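Local coordinates for protein archease (Thermotoga maritima, PDB 1J5U), which probably activates the tRNA-splicing ligase RtcB by promoting its guanylylation, and may also act as a chaperone in DNA or RNA processing, at residues 41-46 with 74-79; 78-81 with 85-88. All coordinates share one frame; numbering follows the deposited sequence.

Helix 66-81 is common to both contacts, whose centres lie about 6 Å apart. Contact 1 sets its 74-79 part against helix 32-47; contact 2 follows directly along the chain, where the last residues of the same helix meet the start of strand 84-92, and the two overlap at Leu78 and Glu79. They also touch one another: Trp76 of contact 1 packs its CD2 against Pro86 CB of contact 2 at 3.8 Å, and Leu44 reaches Ala85 and Pro86. Together they form one apolar layer of the archease fold, in which helix 66-81 is packed on helix 32-47 and on the sheet strand that follows it. The side chain of Ile77 in contact 1 is about 12 Å from the bound calcium ion.

Contact 1: 41-46 with 74-79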
loop_
_atom_site.group_PDB
_atom_site.type_symbol
_atom_site.label_atom_id
_atom_site.label_comp_id
_atom_site.label_asym_id
_atom_site.label_seq_id
_atom_site.Cartn_x
_atom_site.Cartn_y
_atom_site.Cartn_z
ATOM N N ASN A 41 -0.789 -5.851 -3.290
ATOM C CA ASN A 41 0.128 -6.592 -4.155
ATOM C C ASN A 41 1.513 -5.936 -4.211
ATOM O O ASN A 41 2.525 -6.622 -4.141
ATOM C CB ASN A 41 -0.453 -6.715 -5.579
ATOM C CG ASN A 41 -1.671 -7.611 -5.632
ATOM O OD1 ASN A 41 -1.922 -8.377 -4.700
ATOM N ND2 ASN A 41 -2.433 -7.533 -6.726
ATOM N N ILE A 42 1.549 -4.614 -4.329
ATOM C CA ILE A 42 2.805 -3.873 -4.388
ATOM C C ILE A 42 3.638 -4.071 -3.117
ATOM O O ILE A 42 4.839 -4.371 -3.195
ATOM C CB ILE A 42 2.549 -2.345 -4.603
ATOM C CG1 ILE A 42 2.000 -2.093 -6.023
ATOM C CG2 ILE A 42 3.856 -1.550 -4.375
ATOM C CD1 ILE A 42 1.620 -0.637 -6.296
ATOM N N LEU A 43 2.997 -3.912 -1.952
ATOM C CA LEU A 43 3.670 -4.074 -0.665
ATOM C C LEU A 43 4.319 -5.458 -0.501
ATOM O O LEU A 43 5.488 -5.567 -0.098
ATOM C CB LEU A 43 2.675 -3.804 0.503
ATOM C CG LEU A 43 2.143 -2.365 0.650
ATOM C CD1 LEU A 43 1.162 -2.296 1.835
ATOM C CD2 LEU A 43 3.317 -1.383 0.883
ATOM N N LEU A 44 3.575 -6.509 -0.823
ATOM C CA LEU A 44 4.067 -7.890 -0.717
ATOM C C LEU A 44 5.208 -8.184 -1.703
ATOM O O LEU A 44 6.214 -8.815 -1.357
ATOM C CB LEU A 44 2.931 -8.872 -1.006
ATOM C CG LEU A 44 1.749 -8.809 -0.033
ATOM C CD1 LEU A 44 0.655 -9.782 -0.462
ATOM C CD2 LEU A 44 2.253 -9.142 1.353
ATOM N N GLU A 45 5.026 -7.728 -2.930
ATOM C CA GLU A 45 6.012 -7.940 -3.983
ATOM C C GLU A 45 7.288 -7.132 -3.761
ATOM O O GLU A 45 8.391 -7.676 -3.813
ATOM C CB GLU A 45 5.385 -7.578 -5.333
ATOM C CG GLU A 45 6.380 -7.308 -6.458
ATOM C CD GLU A 45 5.708 -6.627 -7.644
ATOM O OE1 GLU A 45 4.723 -7.189 -8.159
ATOM O OE2 GLU A 45 6.163 -5.533 -8.049
ATOM N N GLU A 46 7.131 -5.839 -3.493
ATOM C CA GLU A 46 8.264 -4.951 -3.294
ATOM C C GLU A 46 9.097 -5.357 -2.079
ATOM O O GLU A 46 10.340 -5.309 -2.106
ATOM C CB GLU A 46 7.743 -3.512 -3.157
ATOM C CG GLU A 46 8.785 -2.440 -2.994
ATOM C CD GLU A 46 9.802 -2.439 -4.109
ATOM O OE1 GLU A 46 9.424 -2.626 -5.285
ATOM O OE2 GLU A 46 10.984 -2.239 -3.804
ATOM N N ASN A 74 -1.232 3.146 4.677
ATOM C CA ASN A 74 -0.200 3.418 5.667
ATOM C C ASN A 74 -0.422 2.632 6.933
ATOM O O ASN A 74 0.527 2.322 7.639
ATOM C CB ASN A 74 -0.067 4.914 5.943
ATOM C CG ASN A 74 0.792 5.602 4.884
ATOM O OD1 ASN A 74 1.876 5.118 4.567
ATOM N ND2 ASN A 74 0.313 6.702 4.333
ATOM N N ASP A 75 -1.670 2.287 7.218
ATOM C CA ASP A 75 -1.903 1.486 8.402
ATOM C C ASP A 75 -1.374 0.080 8.121
ATOM O O ASP A 75 -0.829 -0.556 9.005
ATOM C CB ASP A 75 -3.381 1.419 8.779
ATOM C CG ASP A 75 -3.571 0.721 10.111
ATOM O OD1 ASP A 75 -4.079 -0.410 10.154
ATOM O OD2 ASP A 75 -3.139 1.304 11.111
ATOM N N TRP A 76 -1.499 -0.386 6.876
ATOM C CA TRP A 76 -0.976 -1.696 6.503
ATOM C C TRP A 76 0.548 -1.734 6.671
ATOM O O TRP A 76 1.111 -2.754 7.041
ATOM C CB TRP A 76 -1.284 -2.042 5.044
ATOM C CG TRP A 76 -2.729 -2.281 4.731
ATOM C CD1 TRP A 76 -3.773 -2.370 5.624
ATOM C CD2 TRP A 76 -3.298 -2.436 3.428
ATOM N NE1 TRP A 76 -4.951 -2.566 4.951
ATOM C CE2 TRP A 76 -4.690 -2.614 3.600
ATOM C CE3 TRP A 76 -2.761 -2.449 2.122
ATOM C CZ2 TRP A 76 -5.565 -2.802 2.515
ATOM C CZ3 TRP A 76 -3.638 -2.643 1.037
ATOM C CH2 TRP A 76 -5.022 -2.814 1.247
ATOM N N ILE A 77 1.207 -0.629 6.341
ATOM C CA ILE A 77 2.660 -0.525 6.487
ATOM C C ILE A 77 3.019 -0.596 7.991
ATOM O O ILE A 77 4.023 -1.186 8.365
ATOM C CB ILE A 77 3.169 0.790 5.854
ATOM C CG1 ILE A 77 3.116 0.647 4.315
ATOM C CG2 ILE A 77 4.599 1.109 6.346
ATOM C CD1 ILE A 77 3.092 1.971 3.527
ATOM N N LEU A 78 2.181 -0.011 8.838
ATOM C CA LEU A 78 2.409 -0.043 10.285
ATOM C C LEU A 78 2.281 -1.501 10.712
ATOM O O LEU A 78 3.130 -2.017 11.437
ATOM C CB LEU A 78 1.380 0.825 11.030
ATOM C CG LEU A 78 1.416 0.832 12.577
ATOM C CD1 LEU A 78 2.807 1.278 13.106
ATOM C CD2 LEU A 78 0.337 1.777 13.090
ATOM N N GLU A 79 1.234 -2.176 10.243
ATOM C CA GLU A 79 1.049 -3.581 10.585
ATOM C C GLU A 79 2.224 -4.413 10.101
ATOM O O GLU A 79 2.663 -5.369 10.789
ATOM C CB GLU A 79 -0.260 -4.125 9.982
ATOM C CG GLU A 79 -1.515 -3.673 10.734
ATOM C CD GLU A 79 -1.538 -4.190 12.166
ATOM O OE1 GLU A 79 -0.990 -5.290 12.405
ATOM O OE2 GLU A 79 -2.112 -3.499 13.038
#
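Trp76 is the first residue of 74-79 to meet 41-46, and it does so through Leu43, the one residue of its segment that carries the contact. The CD1 methyl of Leu43 lies 3.9 Å from Trp76 CE3, at the edge of the indole and close to its plane, and 4.0 Å from Trp76 CB. This methyl therefore sits in the corner where the ring leaves its stem, not over a ring face. With CG of Trp76 anti to the carbonyl carbon, chi1 of -68° directs the indole toward helix 32-47, where its CE3 edge meets Leu43; the two side chains cross at about a right angle. One residue on, Ile77 takes the other branch: its CG1 stands 4.0 Å from Leu43 CD2. The leucine fork thus straddles two consecutive residues, one methyl for each, while the CA atoms of Leu43 and Ile77 remain 8.0 Å apart. No hydrogen bond joins the segments. Ile111 touches both Leu43 and Ile77, and the indole continues into Leu36 of helix 32-47, Tyr60 (edge-to-face), Phe100 and Ile89, which places the contact between the two helices and the four-stranded sheet.

Contact 2: 78-81 with 85-88; sequences LEIS and APWR
A tight helix-to-strand connection brings Ile80, near the end of helix 66-81, against Ala85 and Pro86 at the start of strand 84-92. Its CG1 does most of the touching, lying 4.0 Å from Ala85 CA, 4.3 Å from Ala85 CB and 4.1 Å from Pro86 CD. CD1 of Ile80 extends the same contact, coming within 4.2 Å of Pro86 CD, so two successive carbons of the isoleucine branch rest on the proline's ring carbon next to nitrogen. The branch crosses the proline at about a right angle, and chi2 of 174° keeps it extended, with CD1 still beside Pro86 CD. Ser81 OG donates to Leu78 O, three residues back, at 2.6 Å, approaching within the plane of the carbonyl along one of its lone pairs. Farther along the strand, Trp87 and Arg88 both face Thr99 in a classic beta bulge. There Arg88 lays its CG over the centre of the indole, and its NH1 donates to Trp87 O at 2.7 Å, from above the carbonyl plane and with a bent N-H...O angle of 132°. Ile103 and Ile49 each touch both Ile80 and Ala85. Backbone bonds pair Ala85 with Arg101, and Trp87 and Arg88 with Thr99. Between the segments only carbon atoms touch and no hydrogen bond forms, so the contact is one of apolar shape-fitting; Glu79, buried beside it, has its charge met by Lys56 and Lys58.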
loop_
_atom_site.group_PDB
_atom_site.type_symbol
_atom_site.label_atom_id
_atom_site.label_comp_id
_atom_site.label_asym_id
_atom_site.label_seq_id
_atom_site.Cartn_x
_atom_site.Cartn_y
_atom_site.Cartn_z
ATOM N N LEU A 78 2.181 -0.011 8.838
ATOM C CA LEU A 78 2.409 -0.043 10.285
ATOM C C LEU A 78 2.281 -1.501 10.712
ATOM O O LEU A 78 3.130 -2.017 11.437
ATOM C CB LEU A 78 1.380 0.825 11.030
ATOM C CG LEU A 78 1.416 0.832 12.577
ATOM C CD1 LEU A 78 2.807 1.278 13.106
ATOM C CD2 LEU A 78 0.337 1.777 13.090
ATOM N N GLU A 79 1.234 -2.176 10.243
ATOM C CA GLU A 79 1.049 -3.581 10.585
ATOM C C GLU A 79 2.224 -4.413 10.101
ATOM O O GLU A 79 2.663 -5.369 10.789
ATOM C CB GLU A 79 -0.260 -4.125 9.982
ATOM C CG GLU A 79 -1.515 -3.673 10.734
ATOM C CD GLU A 79 -1.538 -4.190 12.166
ATOM O OE1 GLU A 79 -0.990 -5.290 12.405
ATOM O OE2 GLU A 79 -2.112 -3.499 13.038
ATOM N N ILE A 80 2.733 -4.088 8.910
ATOM C CA ILE A 80 3.867 -4.843 8.388
ATOM C C ILE A 80 5.054 -4.681 9.364
ATOM O O ILE A 80 5.756 -5.650 9.647
ATOM C CB ILE A 80 4.261 -4.380 6.956
ATOM C CG1 ILE A 80 3.280 -4.980 5.931
ATOM C CG2 ILE A 80 5.711 -4.849 6.609
ATOM C CD1 ILE A 80 3.478 -4.474 4.512
ATOM N N SER A 81 5.268 -3.477 9.888
ATOM C CA SER A 81 6.369 -3.278 10.843
ATOM C C SER A 81 6.118 -4.078 12.121
ATOM O O SER A 81 7.035 -4.307 12.904
ATOM C CB SER A 81 6.567 -1.786 11.190
ATOM O OG SER A 81 5.567 -1.265 12.054
ATOM N N ALA A 85 1.136 -8.782 7.413
ATOM C CA ALA A 85 0.943 -8.280 6.058
ATOM C C ALA A 85 -0.489 -8.447 5.536
ATOM O O ALA A 85 -1.133 -9.470 5.775
ATOM C CB ALA A 85 1.928 -8.971 5.111
ATOM N N PRO A 86 -1.009 -7.422 4.840
ATOM C CA PRO A 86 -2.371 -7.511 4.293
ATOM C C PRO A 86 -2.406 -8.669 3.289
ATOM O O PRO A 86 -1.517 -8.810 2.453
ATOM C CB PRO A 86 -2.577 -6.136 3.645
ATOM C CG PRO A 86 -1.147 -5.746 3.216
ATOM C CD PRO A 86 -0.370 -6.137 4.477
ATOM N N TRP A 87 -3.436 -9.500 3.363
ATOM C CA TRP A 87 -3.524 -10.656 2.481
ATOM C C TRP A 87 -4.817 -10.733 1.667
ATOM O O TRP A 87 -4.792 -10.893 0.430
ATOM C CB TRP A 87 -3.336 -11.933 3.327
ATOM C CG TRP A 87 -3.548 -13.222 2.584
ATOM C CD1 TRP A 87 -2.885 -13.656 1.464
ATOM C CD2 TRP A 87 -4.481 -14.250 2.918
ATOM N NE1 TRP A 87 -3.353 -14.890 1.085
ATOM C CE2 TRP A 87 -4.334 -15.278 1.959
ATOM C CE3 TRP A 87 -5.429 -14.403 3.939
ATOM C CZ2 TRP A 87 -5.102 -16.449 1.990
ATOM C CZ3 TRP A 87 -6.197 -15.571 3.973
ATOM C CH2 TRP A 87 -6.025 -16.579 3.000
ATOM N N ARG A 88 -5.950 -10.629 2.356
ATOM C CA ARG A 88 -7.234 -10.682 1.677
ATOM C C ARG A 88 -8.096 -9.492 2.072
ATOM O O ARG A 88 -7.938 -8.932 3.154
ATOM C CB ARG A 88 -7.956 -11.993 2.007
ATOM C CG ARG A 88 -7.335 -13.207 1.302
ATOM C CD ARG A 88 -7.689 -13.213 -0.190
ATOM N NE ARG A 88 -6.973 -14.237 -0.953
ATOM C CZ ARG A 88 -5.752 -14.084 -1.464
ATOM N NH1 ARG A 88 -5.091 -12.942 -1.297
ATOM N NH2 ARG A 88 -5.192 -15.070 -2.153
#